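Local coordinates for calcium uptake protein 3, mitochondrial (Homo sapiens, PDB 6AGI) that senses calcium through its EF-hands and, paired with MICU1, regulates the mitochondrial calcium uniporter channel in the central nervous system and skeletal muscle, at residues F107-F111 and L225-Y231; L61-L65 and T208-L212. All blocks are in the same frame, centred on the assembly; numbering follows the deposited sequence.

Interaction 1 of 2, residues F107-F111 and L225-Y231; sequences FRIAF and LNFEDFY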
loop_
_atom_site.group_PDB
_atom_site.type_symbol
_atom_site.label_atom_id
_atom_site.label_comp_id
_atom_site.label_asym_id
_atom_site.label_seq_id
_atom_site.Cartn_x
_atom_site.Cartn_y
_atom_site.Cartn_z
ATOM N N PHE B 107 -1.427 -9.082 -9.546
ATOM C CA PHE B 107 -1.538 -10.433 -10.090
ATOM C C PHE B 107 -0.164 -10.897 -10.534
ATOM O O PHE B 107 0.197 -12.074 -10.373
ATOM C CB PHE B 107 -2.508 -10.498 -11.284
ATOM C CG PHE B 107 -3.932 -10.066 -10.992
ATOM C CD1 PHE B 107 -4.371 -9.788 -9.698
ATOM C CD2 PHE B 107 -4.812 -9.858 -12.054
ATOM C CE1 PHE B 107 -5.684 -9.364 -9.457
ATOM C CE2 PHE B 107 -6.127 -9.420 -11.832
ATOM C CZ PHE B 107 -6.571 -9.174 -10.533
ATOM N N ARG B 108 0.630 -9.963 -11.074
ATOM C CA ARG B 108 1.993 -10.284 -11.466
ATOM C C ARG B 108 2.864 -10.514 -10.250
ATOM O O ARG B 108 3.673 -11.459 -10.240
ATOM C CB ARG B 108 2.572 -9.175 -12.317
ATOM C CG ARG B 108 3.922 -9.480 -12.847
ATOM C CD ARG B 108 4.459 -8.267 -13.590
ATOM N NE ARG B 108 3.508 -7.718 -14.567
ATOM C CZ ARG B 108 3.512 -7.968 -15.878
ATOM N NH1 ARG B 108 4.423 -8.774 -16.417
ATOM N NH2 ARG B 108 2.597 -7.403 -16.658
ATOM N N ILE B 109 2.720 -9.677 -9.204
ATOM C CA ILE B 109 3.498 -9.978 -7.998
ATOM C C ILE B 109 3.162 -11.385 -7.483
ATOM O O ILE B 109 4.046 -12.135 -7.052
ATOM C CB ILE B 109 3.280 -8.910 -6.913
ATOM C CG1 ILE B 109 3.943 -7.598 -7.296
ATOM C CG2 ILE B 109 3.862 -9.343 -5.555
ATOM C CD1 ILE B 109 3.315 -6.371 -6.565
ATOM N N ALA B 110 1.894 -11.783 -7.565
ATOM C CA ALA B 110 1.467 -13.088 -7.066
ATOM C C ALA B 110 2.037 -14.230 -7.907
ATOM O O ALA B 110 2.649 -15.167 -7.372
ATOM C CB ALA B 110 -0.059 -13.146 -7.032
ATOM N N PHE B 111 1.859 -14.150 -9.232
ATOM C CA PHE B 111 2.453 -15.117 -10.154
ATOM C C PHE B 111 3.947 -15.308 -9.899
ATOM O O PHE B 111 4.439 -16.450 -9.805
ATOM C CB PHE B 111 2.229 -14.665 -11.600
ATOM C CG PHE B 111 2.741 -15.641 -12.611
ATOM C CD1 PHE B 111 1.981 -16.733 -12.989
ATOM C CD2 PHE B 111 4.002 -15.481 -13.159
ATOM C CE1 PHE B 111 2.460 -17.658 -13.908
ATOM C CE2 PHE B 111 4.493 -16.404 -14.083
ATOM C CZ PHE B 111 3.718 -17.499 -14.454
ATOM N N LEU B 225 0.633 -23.389 -15.847
ATOM C CA LEU B 225 -0.064 -22.107 -15.852
ATOM C C LEU B 225 0.911 -20.990 -16.198
ATOM O O LEU B 225 1.898 -20.787 -15.481
ATOM C CB LEU B 225 -0.685 -21.831 -14.492
ATOM C CG LEU B 225 -2.107 -22.262 -14.179
ATOM C CD1 LEU B 225 -2.459 -21.671 -12.811
ATOM C CD2 LEU B 225 -3.051 -21.738 -15.243
ATOM N N ASN B 226 0.640 -20.266 -17.282
ATOM C CA ASN B 226 1.433 -19.088 -17.617
ATOM C C ASN B 226 0.815 -17.854 -16.948
ATOM O O ASN B 226 -0.265 -17.917 -16.348
ATOM C CB ASN B 226 1.524 -18.916 -19.135
ATOM C CG ASN B 226 0.172 -18.569 -19.775
ATOM O OD1 ASN B 226 -0.876 -18.616 -19.131
ATOM N ND2 ASN B 226 0.200 -18.259 -21.056
ATOM N N PHE B 227 1.490 -16.707 -17.069
ATOM C CA PHE B 227 0.986 -15.490 -16.435
ATOM C C PHE B 227 -0.380 -15.079 -16.984
ATOM O O PHE B 227 -1.226 -14.547 -16.252
ATOM C CB PHE B 227 1.966 -14.345 -16.640
ATOM C CG PHE B 227 1.483 -13.062 -16.075
ATOM C CD1 PHE B 227 0.939 -13.007 -14.791
ATOM C CD2 PHE B 227 1.509 -11.911 -16.855
ATOM C CE1 PHE B 227 0.462 -11.796 -14.282
ATOM C CE2 PHE B 227 1.036 -10.703 -16.365
ATOM C CZ PHE B 227 0.514 -10.638 -15.080
ATOM N N GLU B 228 -0.607 -15.290 -18.276
ATOM C CA GLU B 228 -1.832 -14.787 -18.880
ATOM C C GLU B 228 -3.068 -15.512 -18.327
ATOM O O GLU B 228 -4.068 -14.868 -17.975
ATOM C CB GLU B 228 -1.699 -14.879 -20.399
ATOM C CG GLU B 228 -0.634 -13.887 -20.971
ATOM C CD GLU B 228 0.838 -14.413 -20.987
ATOM O OE1 GLU B 228 1.063 -15.646 -20.987
ATOM O OE2 GLU B 228 1.781 -13.578 -21.008
ATOM N N ASP B 229 -3.002 -16.842 -18.167
ATOM C CA ASP B 229 -4.152 -17.531 -17.576
ATOM C C ASP B 229 -4.370 -17.148 -16.119
ATOM O O ASP B 229 -5.511 -16.953 -15.691
ATOM C CB ASP B 229 -4.020 -19.055 -17.668
ATOM C CG ASP B 229 -3.690 -19.544 -19.061
ATOM O OD1 ASP B 229 -4.377 -19.109 -20.009
ATOM O OD2 ASP B 229 -2.821 -20.443 -19.196
ATOM N N PHE B 230 -3.287 -17.007 -15.357
ATOM C CA PHE B 230 -3.356 -16.589 -13.957
ATOM C C PHE B 230 -4.060 -15.241 -13.826
ATOM O O PHE B 230 -5.002 -15.082 -13.034
ATOM C CB PHE B 230 -1.915 -16.521 -13.461
ATOM C CG PHE B 230 -1.724 -16.636 -11.982
ATOM C CD1 PHE B 230 -1.855 -17.869 -11.342
ATOM C CD2 PHE B 230 -1.290 -15.536 -11.247
ATOM C CE1 PHE B 230 -1.633 -17.988 -9.977
ATOM C CE2 PHE B 230 -1.058 -15.644 -9.894
ATOM C CZ PHE B 230 -1.232 -16.874 -9.256
ATOM N N TYR B 231 -3.602 -14.259 -14.611
ATOM C CA TYR B 231 -4.242 -12.958 -14.662
ATOM C C TYR B 231 -5.712 -13.097 -15.004
ATOM O O TYR B 231 -6.563 -12.411 -14.421
ATOM C CB TYR B 231 -3.541 -12.080 -15.705
ATOM C CG TYR B 231 -4.007 -10.642 -15.743
ATOM C CD1 TYR B 231 -5.229 -10.290 -16.293
ATOM C CD2 TYR B 231 -3.197 -9.629 -15.269
ATOM C CE1 TYR B 231 -5.645 -8.973 -16.334
ATOM C CE2 TYR B 231 -3.610 -8.298 -15.300
ATOM C CZ TYR B 231 -4.845 -7.987 -15.845
ATOM O OH TYR B 231 -5.272 -6.693 -15.896
#
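The ring of F111 lies with one face over the start of helix 227-250: CB of F227 stands 4.0 Å from the F111 centroid, almost straight over the ring centre, a CH-pi contact. Near the plane of the same ring, F230 and the backbone O of L225 meet its edge. The edge of F111 is turned toward the face of F230 in a T-shaped pair, planes at 69°, whereas the rings of F111 and F227 meet obliquely; the three rings form an aromatic cluster. F230 in turn has CB of A110 at its own edge, 3.9 Å from CE2. A second edge-to-face pair, its planes steeply inclined, brings CD2 of F107 to 3.6 Å from CD2 of Y231, over the Y231 face. Toward the exposed side, the R108 guanidinium lays one face on CE2 of F227, NH2 standing 3.7 Å from that atom. F111 is aimed into this group by its first torsion, which sets CG anti to the backbone N (chi1 -177°). A serine in place of this phenylalanine would probably leave a gap between F227 and F230 and deprive the F227 CB of its aromatic face. Ahead of the second helix, N226 is the N-cap, its OD1 accepting from D229 N at 2.9 Å. Helix 104-114 is the entering helix of EF-hand 1; its short segment runs at 124° to that of helix 227-250, axes 9.9 Å apart. F107 also packs on M234 further along that helix, and the L225 backbone is hydrogen-bonded to that of V122 in the calcium-binding loop.

Interaction 2 of 2, residues L61-L65 and T208-L212; sequences LNQML and TDTTL
L61 starts the contact from helix 58-66 with its two methyls divided between neighbouring residues: CD1 lies 4.2 Å from CG2 of T208, and CD2 is equally far from the backbone O of D209. Its CG stands anti to the backbone N (chi1 -166°), which extends the branch toward the chain ahead of helix 211-217. N62 follows at the margin, its side-chain end resting loosely against CB of D209. One turn after L61 comes L65, whose backbone N bonds to L61 O in the helix and which has more of its own surface buried by 208-212 than any other residue of 61-65. One methyl, CD1, sits 3.4 Å from D209 O and 3.7 Å from D209 CB. The other, CD2, reaches past the T210 carbonyl to T211, 3.4 Å from OG1. L65 thus bridges the extended approach and the first turn of helix 211-217, for which T210 is the N-cap. The polar ends nearby are occupied elsewhere: T211 OG1 bonds V87 N, and T210 OG1 bonds E92 of helix 90-101. V87 also packs against both leucines, so its loop touches both segments. The chemistry across the contact is therefore leucine methyls against threonine, aspartate CB and peptide groups, and these approaches are van der Waals contacts, consistent with shape fit, more than polar pairing, governing this part of the packing.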
loop_
_atom_site.group_PDB
_atom_site.type_symbol
_atom_site.label_atom_id
_atom_site.label_comp_id
_atom_site.label_asym_id
_atom_site.label_seq_id
_atom_site.Cartn_x
_atom_site.Cartn_y
_atom_site.Cartn_z
ATOM N N LEU B 61 -16.396 -37.875 -4.646
ATOM C CA LEU B 61 -15.786 -36.564 -4.844
ATOM C C LEU B 61 -15.105 -36.487 -6.207
ATOM O O LEU B 61 -15.207 -35.472 -6.915
ATOM C CB LEU B 61 -14.779 -36.265 -3.731
ATOM C CG LEU B 61 -14.239 -34.836 -3.518
ATOM C CD1 LEU B 61 -13.352 -34.764 -2.260
ATOM C CD2 LEU B 61 -13.512 -34.208 -4.696
ATOM N N ASN B 62 -14.386 -37.539 -6.591
ATOM C CA ASN B 62 -13.663 -37.407 -7.843
ATOM C C ASN B 62 -14.569 -37.531 -9.062
ATOM O O ASN B 62 -14.203 -37.032 -10.139
ATOM C CB ASN B 62 -12.488 -38.382 -7.877
ATOM C CG ASN B 62 -11.197 -37.720 -7.374
ATOM O OD1 ASN B 62 -10.752 -37.980 -6.253
ATOM N ND2 ASN B 62 -10.628 -36.817 -8.182
ATOM N N GLN B 63 -15.761 -38.120 -8.915
ATOM C CA GLN B 63 -16.759 -37.938 -9.966
ATOM C C GLN B 63 -17.272 -36.499 -9.988
ATOM O O GLN B 63 -17.480 -35.929 -11.066
ATOM C CB GLN B 63 -17.917 -38.926 -9.798
ATOM C CG GLN B 63 -18.622 -39.292 -11.124
ATOM C CD GLN B 63 -19.837 -38.408 -11.439
ATOM O OE1 GLN B 63 -20.663 -38.130 -10.567
ATOM N NE2 GLN B 63 -19.935 -37.956 -12.688
ATOM N N MET B 64 -17.474 -35.892 -8.810
ATOM C CA MET B 64 -17.857 -34.478 -8.757
ATOM C C MET B 64 -16.869 -33.601 -9.526
ATOM O O MET B 64 -17.275 -32.689 -10.257
ATOM C CB MET B 64 -17.918 -34.026 -7.296
ATOM C CG MET B 64 -18.100 -32.533 -7.012
ATOM S SD MET B 64 -18.963 -32.309 -5.417
ATOM C CE MET B 64 -20.587 -32.971 -5.798
ATOM N N LEU B 65 -15.569 -33.912 -9.430
ATOM C CA LEU B 65 -14.532 -33.143 -10.119
ATOM C C LEU B 65 -14.345 -33.500 -11.585
ATOM O O LEU B 65 -13.910 -32.642 -12.362
ATOM C CB LEU B 65 -13.181 -33.312 -9.426
ATOM C CG LEU B 65 -12.954 -32.799 -8.009
ATOM C CD1 LEU B 65 -11.596 -33.174 -7.409
ATOM C CD2 LEU B 65 -13.199 -31.296 -8.041
ATOM N N THR B 208 -5.585 -34.539 -1.683
ATOM C CA THR B 208 -6.916 -34.557 -2.277
ATOM C C THR B 208 -7.065 -33.508 -3.382
ATOM O O THR B 208 -6.849 -32.313 -3.162
ATOM C CB THR B 208 -7.968 -34.323 -1.195
ATOM O OG1 THR B 208 -8.158 -35.523 -0.444
ATOM C CG2 THR B 208 -9.287 -33.908 -1.809
ATOM N N ASP B 209 -7.484 -33.956 -4.563
ATOM C CA ASP B 209 -7.682 -33.038 -5.677
ATOM C C ASP B 209 -8.850 -32.110 -5.376
ATOM O O ASP B 209 -9.752 -32.439 -4.608
ATOM C CB ASP B 209 -7.968 -33.814 -6.969
ATOM C CG ASP B 209 -6.713 -34.151 -7.744
ATOM O OD1 ASP B 209 -5.606 -33.943 -7.202
ATOM O OD2 ASP B 209 -6.840 -34.659 -8.879
ATOM N N THR B 210 -8.810 -30.920 -5.961
ATOM C CA THR B 210 -9.816 -29.905 -5.708
ATOM C C THR B 210 -10.210 -29.301 -7.046
ATOM O O THR B 210 -9.632 -29.628 -8.092
ATOM C CB THR B 210 -9.328 -28.806 -4.748
ATOM O OG1 THR B 210 -8.130 -28.204 -5.255
ATOM C CG2 THR B 210 -9.094 -29.342 -3.331
ATOM N N THR B 211 -11.229 -28.431 -7.014
ATOM C CA THR B 211 -11.678 -27.802 -8.253
ATOM C C THR B 211 -10.605 -26.901 -8.846
ATOM O O THR B 211 -10.338 -26.968 -10.047
ATOM C CB THR B 211 -12.993 -27.054 -8.028
ATOM O OG1 THR B 211 -14.073 -28.000 -8.046
ATOM C CG2 THR B 211 -13.207 -25.927 -9.071
ATOM N N LEU B 212 -9.962 -26.059 -8.031
ATOM C CA LEU B 212 -8.935 -25.192 -8.604
ATOM C C LEU B 212 -7.729 -26.003 -9.060
ATOM O O LEU B 212 -7.088 -25.660 -10.061
ATOM C CB LEU B 212 -8.525 -24.106 -7.611
ATOM C CG LEU B 212 -9.591 -23.015 -7.562
ATOM C CD1 LEU B 212 -9.154 -21.894 -6.637
ATOM C CD2 LEU B 212 -9.933 -22.484 -8.985
#

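Both contacts are partly buried and mix interior with more accessible residues, but interaction 1 is the larger, burying 462 Å² against 216 Å². Their elements differ: interaction 1 packs the entering helix of EF-hand 1 against the start of helix 227-250, beside calcium-site residues, whereas interaction 2 joins helix 58-66 to the approach and start of helix 211-217, away from the annotated sites. Aromatic rings meeting at steep angles dominate the first; branched aliphatic groups against backbone dominate the second. Their centres lie about 23 Å apart and their nearest atoms about 7 Å apart, without touching. Helices 211-217 and 227-250 are consecutive, so successive helices carry the second segments of the two contacts.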